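Local coordinates for protein aminoglycoside N(3)-acetyltransferase (Enterobacter cloacae, PDB 6NP3) that acetylates the 3-amino group of 2-deoxystreptamine antibiotics such as gentamicin with acetyl-CoA, and so probably confers resistance to them, at residues 203-207 with 208-212; 168-171 with 172-175; 220-223 with 224-228. All coordinates share one frame; numbering follows the deposited sequence. Where two conformers were deposited one is given.

Contact 1 (203-207 with 208-212); sequences SDWDS and NGILD. With LLL ((2R,3R,4R,5R)-2-((1S,2S,3R,4S,6R)-4,6-diamino-3-((2R,3R,6S)-3-amino-6-(aminomethyl)-tetrahydro-2H-pyran-2-yloxy)-2-hydr oxycyclohexyloxy)-5-methyl-4-(methylamino)-tetrahydro-2H-pyran-3,5-diol), chain B.
Asp206 OD1 is gripped from two directions where the chain leaves strand 196-205. It accepts the backbone N-H of Asn208, with OD1 2.8 Å from Asn208 N, and accepts a hydrogen bond from a water that in turn accepts from Asn208 ND2. The N-H comes down onto the carboxylate from above, 42° out of its plane. With CG of Asp206 anti to the backbone N (chi1 -170°), the carboxylate reaches forward to the residue two places on, which makes an Asx turn at the start of a type I beta turn from Asp206 to Gly209. Its other oxygen, OD2, is held by a salt bridge to Arg183. Across the turn Gly209 N donates a hydrogen bond to a second water, 2.8 Å from N, that also lies close to Asp206 O. Glycine suits this corner because its backbone angles would press a side chain against the carbonyl oxygen of Asn208. Beside the turn, Ile210 lays its CD1 methyl 4.0 Å from CB of Trp205, a small apolar contact.

The turn carries two residues of the gentamicin pocket. Asn208 uses both ends of its amide: ND2 donates almost straight (176°) to O53, the ring oxygen of the sugar linked through O62, 3.0 Å away, while OD1 accepts from hydroxyl O52 at 2.7 Å. A weak bond from amine N61 also reaches OD1, at 3.5 Å. Ser207 OG, tucked between its own backbone N and carbonyl carbon, accepts from gentamicin N12, with OG 2.8 Å from N12. The amide cannot be flipped without losing this donor and acceptor match, and the water shared with Asp206 favours the same orientation. The turn therefore offers the drug mainly acceptors, a chemistry suited to an antibiotic rich in amines and hydroxyls.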
loop_
_atom_site.group_PDB
_atom_site.type_symbol
_atom_site.label_atom_id
_atom_site.label_comp_id
_atom_site.label_asym_id
_atom_site.label_seq_id
_atom_site.Cartn_x
_atom_site.Cartn_y
_atom_site.Cartn_z
ATOM N N SER A 203 -18.322 -6.943 1.070
ATOM C CA SER A 203 -17.519 -7.798 0.208
ATOM C C SER A 203 -16.580 -6.938 -0.627
ATOM O O SER A 203 -16.824 -5.754 -0.827
ATOM C CB SER A 203 -18.406 -8.669 -0.688
ATOM O OG SER A 203 -19.099 -7.896 -1.633
ATOM N N ASP A 204 -15.497 -7.540 -1.103
ATOM C CA ASP A 204 -14.557 -6.851 -1.979
ATOM C C ASP A 204 -13.776 -7.925 -2.717
ATOM O O ASP A 204 -13.908 -9.113 -2.431
ATOM C CB ASP A 204 -13.640 -5.892 -1.191
ATOM C CG ASP A 204 -13.235 -4.655 -1.989
ATOM O OD1 ASP A 204 -13.244 -4.714 -3.257
ATOM O OD2 ASP A 204 -12.888 -3.648 -1.330
ATOM N N TRP A 205 -12.972 -7.499 -3.678
ATOM C CA TRP A 205 -12.088 -8.448 -4.339
ATOM C C TRP A 205 -11.122 -9.083 -3.345
ATOM O O TRP A 205 -10.627 -8.420 -2.426
ATOM C CB TRP A 205 -11.328 -7.759 -5.479
ATOM C CG TRP A 205 -12.258 -7.034 -6.409
ATOM C CD1 TRP A 205 -12.376 -5.703 -6.563
ATOM C CD2 TRP A 205 -13.245 -7.625 -7.257
ATOM N NE1 TRP A 205 -13.346 -5.411 -7.480
ATOM C CE2 TRP A 205 -13.897 -6.582 -7.922
ATOM C CE3 TRP A 205 -13.637 -8.932 -7.521
ATOM C CZ2 TRP A 205 -14.924 -6.808 -8.827
ATOM C CZ3 TRP A 205 -14.674 -9.142 -8.416
ATOM C CH2 TRP A 205 -15.296 -8.091 -9.050
ATOM N N ASP A 206 -10.803 -10.354 -3.554
ATOM C CA ASP A 206 -9.843 -11.037 -2.695
ATOM C C ASP A 206 -8.453 -10.465 -2.957
ATOM O O ASP A 206 -7.911 -10.619 -4.057
ATOM C CB ASP A 206 -9.914 -12.532 -2.982
ATOM C CG ASP A 206 -9.147 -13.364 -2.001
ATOM O OD1 ASP A 206 -8.339 -12.804 -1.219
ATOM O OD2 ASP A 206 -9.420 -14.611 -2.017
ATOM N N SER A 207 -7.870 -9.804 -1.950
ATOM C CA SER A 207 -6.518 -9.268 -2.102
ATOM C C SER A 207 -5.433 -10.305 -1.856
ATOM O O SER A 207 -4.247 -9.967 -1.929
ATOM C CB SER A 207 -6.287 -8.031 -1.233
ATOM O OG SER A 207 -6.268 -8.375 0.129
ATOM N N ASN A 208 -5.821 -11.549 -1.565
ATOM C CA ASN A 208 -4.895 -12.663 -1.425
ATOM C C ASN A 208 -4.981 -13.650 -2.588
ATOM O O ASN A 208 -4.699 -14.841 -2.429
ATOM C CB ASN A 208 -5.102 -13.365 -0.090
ATOM C CG ASN A 208 -4.570 -12.559 1.041
ATOM O OD1 ASN A 208 -3.413 -12.139 1.028
ATOM N ND2 ASN A 208 -5.404 -12.299 2.005
ATOM N N GLY A 209 -5.356 -13.161 -3.762
ATOM C CA GLY A 209 -5.422 -13.964 -4.970
ATOM C C GLY A 209 -6.714 -13.706 -5.716
ATOM O O GLY A 209 -7.778 -14.127 -5.273
ATOM N N ILE A 210 -6.623 -13.074 -6.888
ATOM C CA ILE A 210 -7.822 -12.668 -7.600
ATOM C C ILE A 210 -8.497 -13.845 -8.289
ATOM O O ILE A 210 -9.699 -13.785 -8.566
ATOM C CB ILE A 210 -7.512 -11.517 -8.578
ATOM C CG1 ILE A 210 -8.795 -10.867 -9.117
ATOM C CG2 ILE A 210 -6.586 -11.961 -9.713
ATOM C CD1 ILE A 210 -9.668 -10.235 -8.082
ATOM N N LEU A 211 -7.734 -14.872 -8.664
ATOM C CA LEU A 211 -8.286 -16.116 -9.175
ATOM C C LEU A 211 -7.741 -17.252 -8.323
ATOM O O LEU A 211 -6.711 -17.110 -7.645
ATOM C CB LEU A 211 -7.869 -16.382 -10.620
ATOM C CG LEU A 211 -8.250 -15.358 -11.683
ATOM C CD1 LEU A 211 -7.757 -15.856 -13.047
ATOM C CD2 LEU A 211 -9.720 -15.078 -11.707
ATOM N N ASP A 212 -8.431 -18.405 -8.389
ATOM C CA ASP A 212 -8.010 -19.567 -7.605
ATOM C C ASP A 212 -6.532 -19.884 -7.812
ATOM O O ASP A 212 -5.819 -20.202 -6.858
ATOM C CB ASP A 212 -8.861 -20.795 -7.973
ATOM C CG ASP A 212 -10.318 -20.651 -7.567
ATOM O OD1 ASP A 212 -10.626 -19.792 -6.719
ATOM O OD2 ASP A 212 -11.152 -21.429 -8.100
HETATM C C11 LLL B . 0.639 -10.981 1.293
HETATM O O11 LLL B . 0.204 -9.743 0.673
HETATM C C21 LLL B . 2.164 -10.942 1.353
HETATM N N21 LLL B . 2.542 -9.663 1.945
HETATM C C31 LLL B . 2.734 -10.944 -0.017
HETATM C C41 LLL B . 2.296 -12.221 -0.715
HETATM C C51 LLL B . 0.772 -12.265 -0.707
HETATM O O51 LLL B . 0.280 -12.172 0.601
HETATM C C61 LLL B . 0.279 -13.572 -1.291
HETATM N N61 LLL B . -1.183 -13.568 -1.248
HETATM C C12 LLL B . -3.165 -7.364 1.544
HETATM N N12 LLL B . -4.495 -6.777 1.643
HETATM C C22 LLL B . -2.708 -7.467 0.089
HETATM C C32 LLL B . -1.294 -8.012 0.092
HETATM N N32 LLL B . -0.809 -8.102 -1.288
HETATM C C42 LLL B . -1.184 -9.403 0.718
HETATM C C52 LLL B . -1.770 -9.366 2.131
HETATM O O52 LLL B . -1.836 -10.687 2.617
HETATM C C62 LLL B . -3.160 -8.764 2.170
HETATM O O62 LLL B . -3.545 -8.630 3.526
HETATM C C13 LLL B . -4.805 -9.184 3.913
HETATM C C23 LLL B . -5.325 -8.315 5.055
HETATM O O23 LLL B . -5.359 -6.976 4.606
HETATM C C33 LLL B . -4.369 -8.375 6.260
HETATM N N33 LLL B . -4.943 -7.621 7.396
HETATM C C43 LLL B . -4.154 -9.854 6.644
HETATM O O43 LLL B . -5.377 -10.317 7.180
HETATM C C53 LLL B . -3.752 -10.675 5.414
HETATM O O53 LLL B . -4.674 -10.549 4.356
HETATM C C83 LLL B . -3.033 -9.976 7.683
HETATM C C93 LLL B . -3.981 -6.621 7.907
HETATM O O HOH W 1 -8.225 -13.047 1.610
HETATM O O HOH W 2 -5.361 -10.665 -5.010
#

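Contact 2 (168-171 with 172-175). With LLL ((2R,3R,4R,5R)-2-((1S,2S,3R,4S,6R)-4,6-diamino-3-((2R,3R,6S)-3-amino-6-(aminomethyl)-tetrahydro-2H-pyran-2-yloxy)-2-hydr oxycyclohexyloxy)-5-methyl-4-(methylamino)-tetrahydro-2H-pyran-3,5-diol), chain B.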
loop_
_atom_site.group_PDB
_atom_site.type_symbol
_atom_site.label_atom_id
_atom_site.label_comp_id
_atom_site.label_asym_id
_atom_site.label_seq_id
_atom_site.Cartn_x
_atom_site.Cartn_y
_atom_site.Cartn_z
ATOM N N THR A 168 1.303 -2.946 -3.978
ATOM C CA THR A 168 -0.111 -2.846 -3.636
ATOM C C THR A 168 -0.924 -2.246 -4.763
ATOM O O THR A 168 -2.089 -2.610 -4.945
ATOM C CB THR A 168 -0.264 -1.967 -2.393
ATOM O OG1 THR A 168 0.693 -2.368 -1.398
ATOM C CG2 THR A 168 -1.645 -2.007 -1.850
ATOM N N ALA A 169 -0.356 -1.301 -5.499
ATOM C CA ALA A 169 -1.146 -0.663 -6.528
ATOM C C ALA A 169 -1.673 -1.646 -7.561
ATOM O O ALA A 169 -2.699 -1.359 -8.195
ATOM C CB ALA A 169 -0.376 0.440 -7.220
ATOM N N LEU A 170 -0.995 -2.777 -7.771
ATOM C CA LEU A 170 -1.492 -3.761 -8.725
ATOM C C LEU A 170 -2.803 -4.407 -8.300
ATOM O O LEU A 170 -3.475 -4.999 -9.153
ATOM C CB LEU A 170 -0.424 -4.805 -9.040
ATOM C CG LEU A 170 0.587 -4.366 -10.097
ATOM C CD1 LEU A 170 1.763 -5.305 -10.140
ATOM C CD2 LEU A 170 -0.103 -4.286 -11.449
ATOM N N HIS A 171 -3.194 -4.318 -7.030
ATOM C CA HIS A 171 -4.560 -4.707 -6.690
ATOM C C HIS A 171 -5.606 -3.874 -7.421
ATOM O O HIS A 171 -6.741 -4.354 -7.575
ATOM C CB HIS A 171 -4.774 -4.733 -5.176
ATOM C CG HIS A 171 -3.916 -5.734 -4.469
ATOM N ND1 HIS A 171 -3.969 -7.081 -4.745
ATOM C CD2 HIS A 171 -2.997 -5.594 -3.484
ATOM C CE1 HIS A 171 -3.119 -7.724 -3.965
ATOM N NE2 HIS A 171 -2.516 -6.844 -3.188
ATOM N N TYR A 172 -5.282 -2.658 -7.867
ATOM C CA TYR A 172 -6.234 -1.921 -8.697
ATOM C C TYR A 172 -6.461 -2.646 -10.016
ATOM O O TYR A 172 -7.593 -2.738 -10.503
ATOM C CB TYR A 172 -5.719 -0.493 -8.919
ATOM C CG TYR A 172 -6.653 0.346 -9.753
ATOM C CD1 TYR A 172 -6.689 0.220 -11.123
ATOM C CD2 TYR A 172 -7.528 1.236 -9.176
ATOM C CE1 TYR A 172 -7.580 0.942 -11.901
ATOM C CE2 TYR A 172 -8.394 1.981 -9.951
ATOM C CZ TYR A 172 -8.420 1.826 -11.315
ATOM O OH TYR A 172 -9.324 2.559 -12.069
ATOM N N ALA A 173 -5.384 -3.137 -10.625
ATOM C CA ALA A 173 -5.537 -3.871 -11.873
ATOM C C ALA A 173 -6.447 -5.073 -11.690
ATOM O O ALA A 173 -7.256 -5.401 -12.564
ATOM C CB ALA A 173 -4.184 -4.324 -12.389
ATOM N N GLU A 174 -6.293 -5.775 -10.578
ATOM C CA GLU A 174 -7.127 -6.932 -10.306
ATOM C C GLU A 174 -8.587 -6.526 -10.184
ATOM O O GLU A 174 -9.477 -7.229 -10.673
ATOM C CB GLU A 174 -6.636 -7.618 -9.027
ATOM C CG GLU A 174 -5.262 -8.234 -9.110
ATOM C CD GLU A 174 -4.834 -8.959 -7.891
ATOM O OE1 GLU A 174 -4.018 -9.875 -8.050
ATOM O OE2 GLU A 174 -5.242 -8.601 -6.778
ATOM N N ALA A 175 -8.848 -5.401 -9.513
ATOM C CA ALA A 175 -10.208 -4.938 -9.299
ATOM C C ALA A 175 -10.898 -4.627 -10.608
ATOM O O ALA A 175 -12.067 -4.987 -10.777
ATOM C CB ALA A 175 -10.187 -3.699 -8.427
HETATM C C11 LLL B . 0.639 -10.981 1.293
HETATM O O11 LLL B . 0.204 -9.743 0.673
HETATM C C21 LLL B . 2.164 -10.942 1.353
HETATM N N21 LLL B . 2.542 -9.663 1.945
HETATM C C31 LLL B . 2.734 -10.944 -0.017
HETATM C C41 LLL B . 2.296 -12.221 -0.715
HETATM C C51 LLL B . 0.772 -12.265 -0.707
HETATM O O51 LLL B . 0.280 -12.172 0.601
HETATM C C61 LLL B . 0.279 -13.572 -1.291
HETATM N N61 LLL B . -1.183 -13.568 -1.248
HETATM C C12 LLL B . -3.165 -7.364 1.544
HETATM N N12 LLL B . -4.495 -6.777 1.643
HETATM C C22 LLL B . -2.708 -7.467 0.089
HETATM C C32 LLL B . -1.294 -8.012 0.092
HETATM N N32 LLL B . -0.809 -8.102 -1.288
HETATM C C42 LLL B . -1.184 -9.403 0.718
HETATM C C52 LLL B . -1.770 -9.366 2.131
HETATM O O52 LLL B . -1.836 -10.687 2.617
HETATM C C62 LLL B . -3.160 -8.764 2.170
HETATM O O62 LLL B . -3.545 -8.630 3.526
HETATM C C13 LLL B . -4.805 -9.184 3.913
HETATM C C23 LLL B . -5.325 -8.315 5.055
HETATM O O23 LLL B . -5.359 -6.976 4.606
HETATM C C33 LLL B . -4.369 -8.375 6.260
HETATM N N33 LLL B . -4.943 -7.621 7.396
HETATM C C43 LLL B . -4.154 -9.854 6.644
HETATM O O43 LLL B . -5.377 -10.317 7.180
HETATM C C53 LLL B . -3.752 -10.675 5.414
HETATM O O53 LLL B . -4.674 -10.549 4.356
HETATM C C83 LLL B . -3.033 -9.976 7.683
HETATM C C93 LLL B . -3.981 -6.621 7.907
#
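Tyr172 meets Ala169 first: its N donates to Ala169 O, 2.9 Å away, from well above the carbonyl plane, in a bond that joins residues three apart. The same oxygen sits 3.2 Å from Tyr172 CB. CG of Tyr172 is anti to the backbone N (chi1 -179°), and this carries the ring away from the turn to pack against helix 146-151, where a broad aromatic side chain can touch several residues at once. Ala173 comes next, on the side that faces helix 251-265; its CB lies 4.2 Å from CD2 of Leu170, and its small size lets the leucine and that helix come close.

Glu174 carries the central interaction. Its N donates to Leu170 O at 3.3 Å, and its extended side chain runs alongside His171, three residues earlier and pointing the same way. OE2 accepts from His171 ND1 at 2.8 Å, nearly straight (164°) and in the plane of the imidazole, although the ring and carboxylate planes are turned 56° apart and the N-H meets OE2 from above the carboxylate. This is a His-carboxylate hydrogen bond formed within one helical turn. It fixes the rotation of the ring and leaves NE2, on the far edge, to accept from gentamicin N32, 2.8 Å away and also in the ring plane. N32 is the amine on carbon 3 of the 2-deoxystreptamine ring, the group that the enzyme acetylates, and His171 also binds acetyl-CoA. Tyr141 packs its ring against the imidazole.

Ala175 continues the helix with the regular bond from its N to His171 O, 3.0 Å long. Its short side chain makes room for Trp205, while its own carbonyl oxygen accepts a hydrogen bond from Lys182.

Contact 3 (220-223 with 224-228); sequences PDAV and ERIAR
Asp221 caps the helix: in one of its two conformers OD1 accepts the N-H of Glu224, with OD1 3.1 Å from Glu224 N, approached from above the carboxylate plane. CG of Asp221 lies between its backbone N and carbonyl carbon (chi1 76°), folding the short acid back over the first turn. Among backbone bonds, Arg225 N donates to Asp221 O, Ile226 N to Ala222 O at 2.8 Å, and Ala227 N to Val223 O. This is the N-terminus of helix 222-233 with aspartate as N-cap, a residue whose oxygen can take up an N-H that has no carbonyl in a preceding turn. A water completes the cap, accepting from Asp221 N and donating to Glu224 OE1, 2.6 Å from it, in place of the direct bond of a capping box.

Of the charged contacts, Glu224 OE2 forms a salt bridge with Arg228 NH2 at 2.7 Å, one turn on and in the guanidinium plane, which probably eases the closeness of the two acids, Asp221 OD1 and Glu224 OE1 being 4.6 Å apart.

Van der Waals contacts flank the cap. Pro220, preceded by a cis peptide bond, rests its CB against the carboxylate end of Glu224, 3.8 Å from CD, and beside CG of Arg225. The apolar pair is Ala222 CB with CD1 of Ile226, 4.4 Å apart; the branched isoleucine goes on to Phe257 and Trp261 of helix 251-265.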
loop_
_atom_site.group_PDB
_atom_site.type_symbol
_atom_site.label_atom_id
_atom_site.label_comp_id
_atom_site.label_asym_id
_atom_site.label_seq_id
_atom_site.Cartn_x
_atom_site.Cartn_y
_atom_site.Cartn_z
ATOM N N PRO A 220 2.983 -17.833 -5.748
ATOM C CA PRO A 220 2.932 -16.411 -6.126
ATOM C C PRO A 220 1.527 -15.988 -6.518
ATOM O O PRO A 220 0.832 -16.719 -7.227
ATOM C CB PRO A 220 3.848 -16.336 -7.349
ATOM C CG PRO A 220 3.747 -17.702 -7.967
ATOM C CD PRO A 220 3.590 -18.665 -6.800
ATOM N N ASP A 221 1.107 -14.823 -6.043
ATOM C CA ASP A 221 -0.156 -14.237 -6.456
ATOM C C ASP A 221 0.016 -13.513 -7.793
ATOM O O ASP A 221 1.089 -13.516 -8.406
ATOM C CB ASP A 221 -0.717 -13.352 -5.343
ATOM C CG ASP A 221 -0.004 -12.016 -5.215
ATOM O OD1 ASP A 221 1.234 -11.932 -5.421
ATOM O OD2 ASP A 221 -0.724 -11.053 -4.855
ATOM N N ALA A 222 -1.077 -12.930 -8.282
ATOM C CA ALA A 222 -1.025 -12.253 -9.565
ATOM C C ALA A 222 -0.171 -10.996 -9.483
ATOM O O ALA A 222 0.502 -10.657 -10.454
ATOM C CB ALA A 222 -2.422 -11.905 -10.064
ATOM N N VAL A 223 -0.217 -10.265 -8.364
ATOM C CA VAL A 223 0.643 -9.085 -8.221
ATOM C C VAL A 223 2.094 -9.462 -8.490
ATOM O O VAL A 223 2.806 -8.801 -9.259
ATOM C CB VAL A 223 0.481 -8.482 -6.816
ATOM C CG1 VAL A 223 1.537 -7.404 -6.557
ATOM C CG2 VAL A 223 -0.889 -7.933 -6.660
ATOM N N GLU A 224 2.560 -10.527 -7.835
ATOM C CA GLU A 224 3.946 -10.948 -8.001
ATOM C C GLU A 224 4.236 -11.365 -9.428
ATOM O O GLU A 224 5.293 -11.027 -9.979
ATOM C CB GLU A 224 4.272 -12.082 -7.027
ATOM C CG GLU A 224 5.692 -12.580 -7.169
ATOM C CD GLU A 224 6.120 -13.562 -6.100
ATOM O OE1 GLU A 224 5.408 -13.730 -5.087
ATOM O OE2 GLU A 224 7.199 -14.160 -6.285
ATOM N N ARG A 225 3.344 -12.136 -10.034
ATOM C CA ARG A 225 3.600 -12.596 -11.387
ATOM C C ARG A 225 3.616 -11.436 -12.368
ATOM O O ARG A 225 4.453 -11.401 -13.279
ATOM C CB ARG A 225 2.565 -13.643 -11.780
ATOM C CG ARG A 225 2.618 -14.909 -10.909
ATOM C CD ARG A 225 2.349 -16.228 -11.705
ATOM N NE ARG A 225 3.166 -16.240 -12.911
ATOM C CZ ARG A 225 2.705 -16.411 -14.142
ATOM N NH1 ARG A 225 1.419 -16.654 -14.363
ATOM N NH2 ARG A 225 3.546 -16.362 -15.160
ATOM N N ILE A 226 2.686 -10.489 -12.215
ATOM C CA ILE A 226 2.658 -9.320 -13.090
ATOM C C ILE A 226 3.932 -8.506 -12.920
ATOM O O ILE A 226 4.566 -8.116 -13.903
ATOM C CB ILE A 226 1.418 -8.462 -12.803
ATOM C CG1 ILE A 226 0.132 -9.200 -13.171
ATOM C CG2 ILE A 226 1.526 -7.137 -13.527
ATOM C CD1 ILE A 226 -1.073 -8.551 -12.579
ATOM N N ALA A 227 4.311 -8.229 -11.673
ATOM C CA ALA A 227 5.446 -7.347 -11.429
ATOM C C ALA A 227 6.748 -7.971 -11.917
ATOM O O ALA A 227 7.596 -7.277 -12.494
ATOM C CB ALA A 227 5.513 -7.024 -9.943
ATOM N N ARG A 228 6.928 -9.275 -11.716
ATOM C CA ARG A 228 8.133 -9.923 -12.231
ATOM C C ARG A 228 8.217 -9.798 -13.745
ATOM O O ARG A 228 9.283 -9.495 -14.296
ATOM C CB ARG A 228 8.154 -11.410 -11.864
ATOM C CG ARG A 228 8.610 -11.757 -10.485
ATOM C CD ARG A 228 8.717 -13.274 -10.270
ATOM N NE ARG A 228 8.771 -13.575 -8.841
ATOM C CZ ARG A 228 9.823 -13.329 -8.069
ATOM N NH1 ARG A 228 10.914 -12.787 -8.587
ATOM N NH2 ARG A 228 9.786 -13.623 -6.778
HETATM O O HOH W 3 2.980 -13.555 -4.145
#

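In the fold
From the N terminus the chain reaches contact 2 first, then contact 1, then contact 3. Each closes only a helical turn or a beta turn, so they follow in series and none nests in or crosses another. Between contacts 2 and 1 the chain runs through the hairpin of strands 184-193 and 196-205; between contacts 1 and 3 a loop leads into helix 222-233. In space they converge: helix 170-176 packs against both the exit turn of the hairpin, through Trp205 and Ser207, and helix 222-233, through Ala222 and Val223. Ile210 and Ala222 also bring contacts 1 and 3 together, and contacts 1 and 2 both meet the gentamicin.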